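Local atomic coordinates of peptidase M28 (Shewanella amazonensis SB2B, PDB entry 3IIB), a protein that probably hydrolyses short peptides as a dizinc carboxypeptidase or dipeptidase of the M28 family and is thought to work as a homodimer. Residues P36-S41 against E303-L308; D49-K54 against A256-W261; V298-E303 against A327-F332. All blocks are in the same frame, centred on the assembly; numbering follows the deposited sequence.

Contact 1: residues P36-S41 against E303-L308; sequences PRLAGS and EELGLL. With ZN (zinc ion), chain B.
Ala39 and Leu305 meet in a small, buried, purely apolar contact between two loops beside the dizinc site of the M28 peptidase fold. Residues 36-41 link helix 22-33 to helix 42-57, and residues 303-308 lead from strand 293-300 into helix 308-316. No hydrogen bond crosses, and the two segments bury 112 Å² between them. The closest approach is methyl to methyl, Ala39 CB against Leu305 CD1 at 3.5 Å. The other branch, Leu305 CD2, turns to Leu38 CD1 at a looser 4.4 Å, so the isobutyl fork spreads over two successive residues. Leu305 takes CG anti to its carbonyl carbon (chi1 -53°), which turns both methyls to the 36-41 loop, and Pro71 of strand 62-84 packs on the same side chain.

A type II beta turn from Leu38 to Ser41 presents the alanine. Gly40 sits in it at phi 87°, psi -14°, where a CB would press on the carbonyl oxygen of Ala39. Leu38 O receives both the backbone N and the hydroxyl of Ser41, the latter in the carbonyl plane, on a lone pair, with Ser41 OG to Leu38 O at 2.6 Å. Ser41 is also the N-cap of helix 42-57.

On the other loop, the two residues before Leu305 face the zinc site. Glu304, bent at chi2, chelates the zinc ion of chain B through both carboxylate oxygens, with OE1 at 2.2 Å and OE2 at 2.4 Å from the metal; Asp269 and His402 complete the protein ligands. Glu303 takes part through water: water 1, itself bound to this zinc, donates a hydrogen bond of 2.7 Å to Glu303 OE1.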
# COMPACT_ATOMS: atom_id res chain seq x y z
N PRO A 36 11.15 -1.09 13.54
CA PRO A 36 12.21 -1.41 12.58
C PRO A 36 13.54 -1.42 13.29
O PRO A 36 13.74 -0.61 14.19
CB PRO A 36 12.13 -0.26 11.57
CG PRO A 36 11.45 0.82 12.28
CD PRO A 36 10.51 0.20 13.26
N ARG A 37 14.44 -2.32 12.90
CA ARG A 37 15.73 -2.45 13.61
C ARG A 37 16.86 -2.74 12.60
O ARG A 37 17.41 -3.85 12.47
CB ARG A 37 15.63 -3.54 14.70
CG ARG A 37 14.99 -4.79 14.20
CD ARG A 37 13.91 -5.36 15.07
NE ARG A 37 13.36 -6.50 14.35
CZ ARG A 37 12.18 -6.55 13.75
NH1 ARG A 37 11.32 -5.53 13.83
NH2 ARG A 37 11.85 -7.63 13.06
N LEU A 38 17.21 -1.67 11.85
CA LEU A 38 18.33 -1.77 10.91
C LEU A 38 19.61 -1.97 11.68
O LEU A 38 19.88 -1.26 12.67
CB LEU A 38 18.42 -0.45 10.15
CG LEU A 38 19.56 -0.31 9.14
CD1 LEU A 38 19.46 -1.39 8.05
CD2 LEU A 38 19.46 1.11 8.58
N ALA A 39 20.42 -2.93 11.23
CA ALA A 39 21.71 -3.17 11.87
C ALA A 39 22.50 -1.87 11.89
O ALA A 39 22.51 -1.13 10.89
CB ALA A 39 22.50 -4.27 11.12
N GLY A 40 23.15 -1.61 13.01
CA GLY A 40 24.01 -0.43 13.13
C GLY A 40 23.28 0.83 13.55
O GLY A 40 23.91 1.82 13.96
N SER A 41 21.95 0.82 13.48
CA SER A 41 21.13 1.96 13.97
C SER A 41 20.97 1.93 15.50
O SER A 41 21.28 0.91 16.15
CB SER A 41 19.73 1.94 13.32
OG SER A 41 18.93 0.88 13.83
N GLU A 303 21.50 -9.83 9.08
CA GLU A 303 21.25 -10.67 7.89
C GLU A 303 21.07 -9.82 6.64
O GLU A 303 21.54 -10.18 5.58
CB GLU A 303 20.04 -11.59 8.13
CG GLU A 303 19.78 -12.55 6.97
CD GLU A 303 18.95 -11.96 5.84
OE1 GLU A 303 18.34 -10.90 6.05
OE2 GLU A 303 18.88 -12.58 4.76
N GLU A 304 20.37 -8.70 6.77
CA GLU A 304 20.04 -7.81 5.64
C GLU A 304 21.27 -7.20 4.99
O GLU A 304 21.22 -6.81 3.83
CB GLU A 304 19.09 -6.69 6.09
CG GLU A 304 17.77 -7.13 6.74
CD GLU A 304 16.78 -7.74 5.76
OE1 GLU A 304 17.15 -7.96 4.58
OE2 GLU A 304 15.63 -7.93 6.18
N LEU A 305 22.37 -7.14 5.73
CA LEU A 305 23.59 -6.53 5.25
C LEU A 305 24.57 -7.57 4.68
O LEU A 305 25.74 -7.27 4.50
CB LEU A 305 24.26 -5.73 6.36
CG LEU A 305 23.34 -4.70 7.05
CD1 LEU A 305 24.22 -3.88 8.04
CD2 LEU A 305 22.61 -3.78 6.05
N GLY A 306 24.10 -8.79 4.41
CA GLY A 306 24.96 -9.82 3.86
C GLY A 306 25.28 -10.98 4.78
O GLY A 306 26.40 -11.49 4.79
N LEU A 307 24.28 -11.44 5.53
CA LEU A 307 24.47 -12.60 6.41
C LEU A 307 25.63 -12.42 7.38
O LEU A 307 26.28 -13.36 7.74
CB LEU A 307 24.71 -13.89 5.61
CG LEU A 307 23.92 -14.12 4.34
CD1 LEU A 307 24.31 -15.49 3.71
CD2 LEU A 307 22.43 -14.00 4.62
N LEU A 308 25.88 -11.20 7.84
CA LEU A 308 27.06 -10.97 8.67
C LEU A 308 27.03 -11.77 9.98
O LEU A 308 28.04 -12.31 10.38
CB LEU A 308 27.22 -9.47 8.98
CG LEU A 308 27.32 -8.56 7.75
CD1 LEU A 308 27.51 -7.11 8.17
CD2 LEU A 308 28.41 -9.01 6.77
ZN ZN B . 15.25 -9.02 4.13
O HOH W 1 15.98 -10.89 4.84
O HOH W 2 15.47 -10.22 2.38

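Contact 2: residues D49-K54 against A256-W261; sequences DWAIAK and AHLDSW. With ZN (zinc ion), chain C.
Leu258 packs its two methyls against Trp50 and Ala51, joining helix 42-57 to the end of strand 247-257, where the central sheet of this alpha/beta zinc peptidase delivers a metal ligand. The tight part is short and apolar. Leu258 CD2 rests 3.8 Å from Ala51 CB, while Leu258 CD1 lies 4.1 Å from Trp50 CZ3, approaching the six-membered end of the indole obliquely. With CG anti to the backbone N (chi1 -174°), Leu258 sends its fork away from the zinc to the helix. Val238 of strand 220-242 also touches Ala51.

The indole is fixed on other sides too. Lys54 CB, one helical turn on, lies over one face of the Trp50 ring toward its rim, and Ile26, Leu30 and Glu33 of helix 22-33 pack on the same side chain. The NE1 of this buried residue is hydrogen-bonded to Ser29 OG, which Lys54 NZ also reaches.

The opposite character belongs to Asp49 and Ala53, which are exposed to solvent. Asp49 points its CB away from the loop and pairs OD2 with Lys45 in a salt bridge.

The residue before Leu258 serves the active site: His257 points to the other side of the chain, and its NE2 binds the zinc ion of chain C at 2.2 Å, together with Asp269 and Asp331. The N-H at His257 ND1 is shared between two acceptors of one residue, both weak and bent: Asp259 O at 2.9 Å, with an angle of 128°, and Asp259 OD1 at 3.0 Å, with an angle of 131°.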
# COMPACT_ATOMS: atom_id res chain seq x y z
N ASP A 49 18.43 -5.89 23.20
CA ASP A 49 18.08 -5.83 24.60
C ASP A 49 16.67 -6.45 24.76
O ASP A 49 16.41 -7.22 25.69
CB ASP A 49 18.15 -4.41 25.13
CG ASP A 49 19.59 -3.93 25.30
OD1 ASP A 49 20.48 -4.78 25.31
OD2 ASP A 49 19.80 -2.71 25.39
N TRP A 50 15.81 -6.19 23.79
CA TRP A 50 14.44 -6.72 23.82
C TRP A 50 14.49 -8.25 23.79
O TRP A 50 13.76 -8.91 24.52
CB TRP A 50 13.60 -6.17 22.67
CG TRP A 50 12.32 -6.94 22.45
CD1 TRP A 50 11.11 -6.67 22.99
CD2 TRP A 50 12.16 -8.12 21.66
NE1 TRP A 50 10.19 -7.61 22.59
CE2 TRP A 50 10.81 -8.50 21.75
CE3 TRP A 50 13.03 -8.87 20.84
CZ2 TRP A 50 10.30 -9.62 21.09
CZ3 TRP A 50 12.52 -10.00 20.18
CH2 TRP A 50 11.16 -10.37 20.32
N ALA A 51 15.34 -8.79 22.93
CA ALA A 51 15.41 -10.24 22.69
C ALA A 51 16.00 -10.95 23.88
O ALA A 51 15.48 -11.96 24.33
CB ALA A 51 16.22 -10.51 21.41
N ILE A 52 17.04 -10.38 24.47
CA ILE A 52 17.62 -10.92 25.70
C ILE A 52 16.55 -11.00 26.82
O ILE A 52 16.35 -12.07 27.46
CB ILE A 52 18.88 -10.10 26.11
CG1 ILE A 52 20.07 -10.31 25.14
CG2 ILE A 52 19.35 -10.50 27.49
CD1 ILE A 52 20.68 -11.71 25.22
N ALA A 53 15.83 -9.90 27.03
CA ALA A 53 14.83 -9.83 28.08
C ALA A 53 13.72 -10.84 27.77
O ALA A 53 13.24 -11.51 28.67
CB ALA A 53 14.25 -8.38 28.21
N LYS A 54 13.33 -10.93 26.51
CA LYS A 54 12.24 -11.80 26.13
C LYS A 54 12.60 -13.22 26.38
O LYS A 54 11.80 -13.99 26.93
CB LYS A 54 11.84 -11.57 24.67
CG LYS A 54 10.64 -12.40 24.20
CD LYS A 54 9.34 -11.97 24.92
CE LYS A 54 8.96 -10.51 24.66
NZ LYS A 54 7.66 -10.15 25.33
N ALA A 256 16.48 -17.49 13.09
CA ALA A 256 15.81 -16.42 12.36
C ALA A 256 16.78 -15.26 12.39
O ALA A 256 17.80 -15.33 13.12
CB ALA A 256 14.46 -16.02 13.07
N HIS A 257 16.50 -14.17 11.69
CA HIS A 257 17.31 -12.94 11.92
C HIS A 257 16.51 -11.89 12.65
O HIS A 257 15.33 -11.76 12.42
CB HIS A 257 17.94 -12.38 10.63
CG HIS A 257 16.99 -11.93 9.57
ND1 HIS A 257 16.63 -10.61 9.40
CD2 HIS A 257 16.40 -12.61 8.55
CE1 HIS A 257 15.81 -10.50 8.37
NE2 HIS A 257 15.66 -11.70 7.83
N LEU A 258 17.18 -11.15 13.55
CA LEU A 258 16.55 -10.16 14.41
C LEU A 258 16.52 -8.81 13.76
O LEU A 258 15.70 -7.94 14.13
CB LEU A 258 17.33 -10.08 15.74
CG LEU A 258 16.74 -9.18 16.84
CD1 LEU A 258 15.27 -9.56 17.13
CD2 LEU A 258 17.63 -9.24 18.09
N ASP A 259 17.40 -8.59 12.79
CA ASP A 259 17.46 -7.27 12.17
C ASP A 259 16.40 -7.14 11.07
O ASP A 259 15.82 -8.14 10.62
CB ASP A 259 18.86 -6.99 11.62
CG ASP A 259 19.21 -7.90 10.40
OD1 ASP A 259 19.03 -9.14 10.49
OD2 ASP A 259 19.68 -7.38 9.36
N SER A 260 16.21 -5.91 10.58
CA SER A 260 15.25 -5.65 9.52
C SER A 260 15.69 -4.44 8.78
O SER A 260 16.66 -3.78 9.17
CB SER A 260 13.84 -5.39 10.08
OG SER A 260 13.69 -4.14 10.76
N TRP A 261 14.97 -4.14 7.69
CA TRP A 261 15.03 -2.78 7.10
C TRP A 261 14.21 -1.79 7.95
O TRP A 261 13.50 -2.19 8.93
CB TRP A 261 14.66 -2.79 5.61
CG TRP A 261 15.84 -3.37 4.85
CD1 TRP A 261 15.98 -4.66 4.46
CD2 TRP A 261 17.10 -2.73 4.61
NE1 TRP A 261 17.23 -4.85 3.89
CE2 TRP A 261 17.94 -3.69 3.99
CE3 TRP A 261 17.60 -1.44 4.87
CZ2 TRP A 261 19.24 -3.39 3.61
CZ3 TRP A 261 18.89 -1.14 4.48
CH2 TRP A 261 19.70 -2.11 3.86
ZN ZN C . 14.80 -12.04 5.87
O HOH W 1 15.98 -10.89 4.84
O HOH W 3 13.89 -12.75 3.79

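Contact 3: residues V298-E303 against A327-F332; sequences VLYAAE and AAESDF. With ZN (zinc ion), chain C.
Glu303 and Asp331 bring their carboxylates together from opposite directions, and a second pair, Tyr300 and Glu329, meets in the more buried part. Tyr300 and Glu329 stand on strands 293-300 and 324-329, and Glu303 and Asp331 on the loops that follow; the two strands both flank strand 247-257, so the side chains span the width of that middle strand and no backbone bond joins them. Glu303 leaves with CG anti to the backbone N (chi1 -176°) and then bends at chi2 (-85°), turning its carboxylate toward the metal. Its OE2 stops 3.7 Å from Asp331 OD2, with the two carboxylate planes 77° apart. Water 4 closes this gap, donating to Glu303 OE2 at 2.7 Å and to Asp331 OD2 at a longer 3.2 Å.

Asp331 also has CG anti to its N, and both oxygens grip the zinc ion of chain C, OD2 at 2.3 Å and OD1 slightly nearer. Glu329 runs out extended, and its OE2 comes within 3.8 Å of Tyr300 CD2, meeting the ring obliquely; Asp376 N holds the other oxygen, OE1. One face of the Tyr300 ring has Val298 CG1 over its centre, 3.5 Å above the plane. With Glu303 replaced by an alanine, water 1 is likely to lose the carboxylate that takes its hydrogen, and water 4 would probably be left with its longer bond to Asp331. Aspartate on the metal, with a glutamate that accepts a hydrogen bond from the zinc-bound water beside it, is the arrangement of the dizinc site of M28 peptidases.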
# COMPACT_ATOMS: atom_id res chain seq x y z
N VAL A 298 18.87 -19.32 17.56
CA VAL A 298 19.82 -18.26 17.23
C VAL A 298 19.08 -17.18 16.47
O VAL A 298 18.46 -17.45 15.42
CB VAL A 298 21.04 -18.75 16.38
CG1 VAL A 298 21.99 -17.61 16.14
CG2 VAL A 298 21.70 -19.91 17.07
N LEU A 299 19.13 -15.96 17.01
CA LEU A 299 18.51 -14.82 16.40
C LEU A 299 19.64 -13.98 15.83
O LEU A 299 20.36 -13.30 16.57
CB LEU A 299 17.64 -14.05 17.39
CG LEU A 299 16.60 -14.84 18.17
CD1 LEU A 299 15.76 -13.94 19.10
CD2 LEU A 299 15.69 -15.54 17.16
N TYR A 300 19.85 -14.11 14.53
CA TYR A 300 21.05 -13.60 13.91
C TYR A 300 20.98 -12.11 13.68
O TYR A 300 19.94 -11.56 13.33
CB TYR A 300 21.33 -14.29 12.54
CG TYR A 300 21.73 -15.75 12.60
CD1 TYR A 300 23.04 -16.09 12.82
CD2 TYR A 300 20.82 -16.77 12.41
CE1 TYR A 300 23.46 -17.43 12.84
CE2 TYR A 300 21.21 -18.10 12.47
CZ TYR A 300 22.53 -18.42 12.65
OH TYR A 300 22.93 -19.74 12.65
N ALA A 301 22.14 -11.49 13.84
CA ALA A 301 22.37 -10.10 13.52
C ALA A 301 22.66 -9.89 12.04
O ALA A 301 23.32 -10.69 11.38
CB ALA A 301 23.62 -9.54 14.35
N ALA A 302 22.20 -8.74 11.56
CA ALA A 302 22.68 -8.13 10.34
C ALA A 302 22.58 -9.06 9.13
O ALA A 302 23.43 -9.07 8.26
CB ALA A 302 24.12 -7.59 10.55
N GLU A 303 21.50 -9.83 9.08
CA GLU A 303 21.25 -10.67 7.89
C GLU A 303 21.07 -9.82 6.64
O GLU A 303 21.54 -10.18 5.58
CB GLU A 303 20.04 -11.59 8.13
CG GLU A 303 19.78 -12.55 6.97
CD GLU A 303 18.95 -11.96 5.84
OE1 GLU A 303 18.34 -10.90 6.05
OE2 GLU A 303 18.88 -12.58 4.76
N ALA A 327 20.74 -27.80 11.27
CA ALA A 327 20.37 -26.40 11.39
C ALA A 327 19.25 -26.02 10.41
O ALA A 327 19.24 -26.55 9.32
CB ALA A 327 21.59 -25.50 11.11
N ALA A 328 18.36 -25.10 10.81
CA ALA A 328 17.27 -24.60 9.95
C ALA A 328 16.93 -23.19 10.36
O ALA A 328 17.16 -22.80 11.51
CB ALA A 328 16.00 -25.48 10.00
N GLU A 329 16.42 -22.42 9.41
CA GLU A 329 16.06 -21.02 9.66
C GLU A 329 14.72 -20.66 9.03
O GLU A 329 14.47 -21.00 7.87
CB GLU A 329 17.12 -20.07 9.13
CG GLU A 329 16.71 -18.63 9.28
CD GLU A 329 17.80 -17.62 8.93
OE1 GLU A 329 18.40 -17.77 7.85
OE2 GLU A 329 18.05 -16.68 9.75
N SER A 330 13.90 -19.95 9.80
CA SER A 330 12.63 -19.38 9.31
C SER A 330 12.91 -17.93 8.87
O SER A 330 13.17 -17.05 9.71
CB SER A 330 11.60 -19.38 10.40
OG SER A 330 10.30 -18.93 9.95
N ASP A 331 12.85 -17.69 7.57
CA ASP A 331 13.03 -16.32 7.01
C ASP A 331 12.34 -16.24 5.65
O ASP A 331 12.94 -15.86 4.66
CB ASP A 331 14.49 -15.96 6.87
CG ASP A 331 14.67 -14.52 6.43
OD1 ASP A 331 13.81 -13.71 6.80
OD2 ASP A 331 15.66 -14.20 5.77
N PHE A 332 11.07 -16.59 5.63
CA PHE A 332 10.22 -16.36 4.45
C PHE A 332 8.82 -16.00 4.91
O PHE A 332 7.82 -16.48 4.37
CB PHE A 332 10.30 -17.58 3.53
CG PHE A 332 9.87 -17.32 2.12
CD1 PHE A 332 9.95 -16.05 1.55
CD2 PHE A 332 9.40 -18.36 1.33
CE1 PHE A 332 9.57 -15.86 0.27
CE2 PHE A 332 9.05 -18.15 0.00
CZ PHE A 332 9.12 -16.90 -0.52
ZN ZN C . 14.80 -12.04 5.87
O HOH W 4 16.91 -13.12 3.03
O HOH W 1 15.98 -10.89 4.84
O HOH W 3 13.89 -12.75 3.79

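All three contacts lie around the zinc site, contacts 2 and 3 at strand ends of one sheet and contact 1 between two loops. Contacts 1 and 2 are buried and purely apolar where they touch, joining the loop and helix of residues 36-54 to segments that carry metal ligands; contact 3 is only partly buried and is polar, built on carboxylates and water. Contacts 1 and 3 share Glu303, and contacts 2 and 3 share the zinc ion of chain C and are stitched by backbone bonds between Ala256, Leu258 and Tyr300. Arg37 ties contact 1 to contact 2 through Leu258 O. Water 1, bound to both zinc ions, belongs to all three.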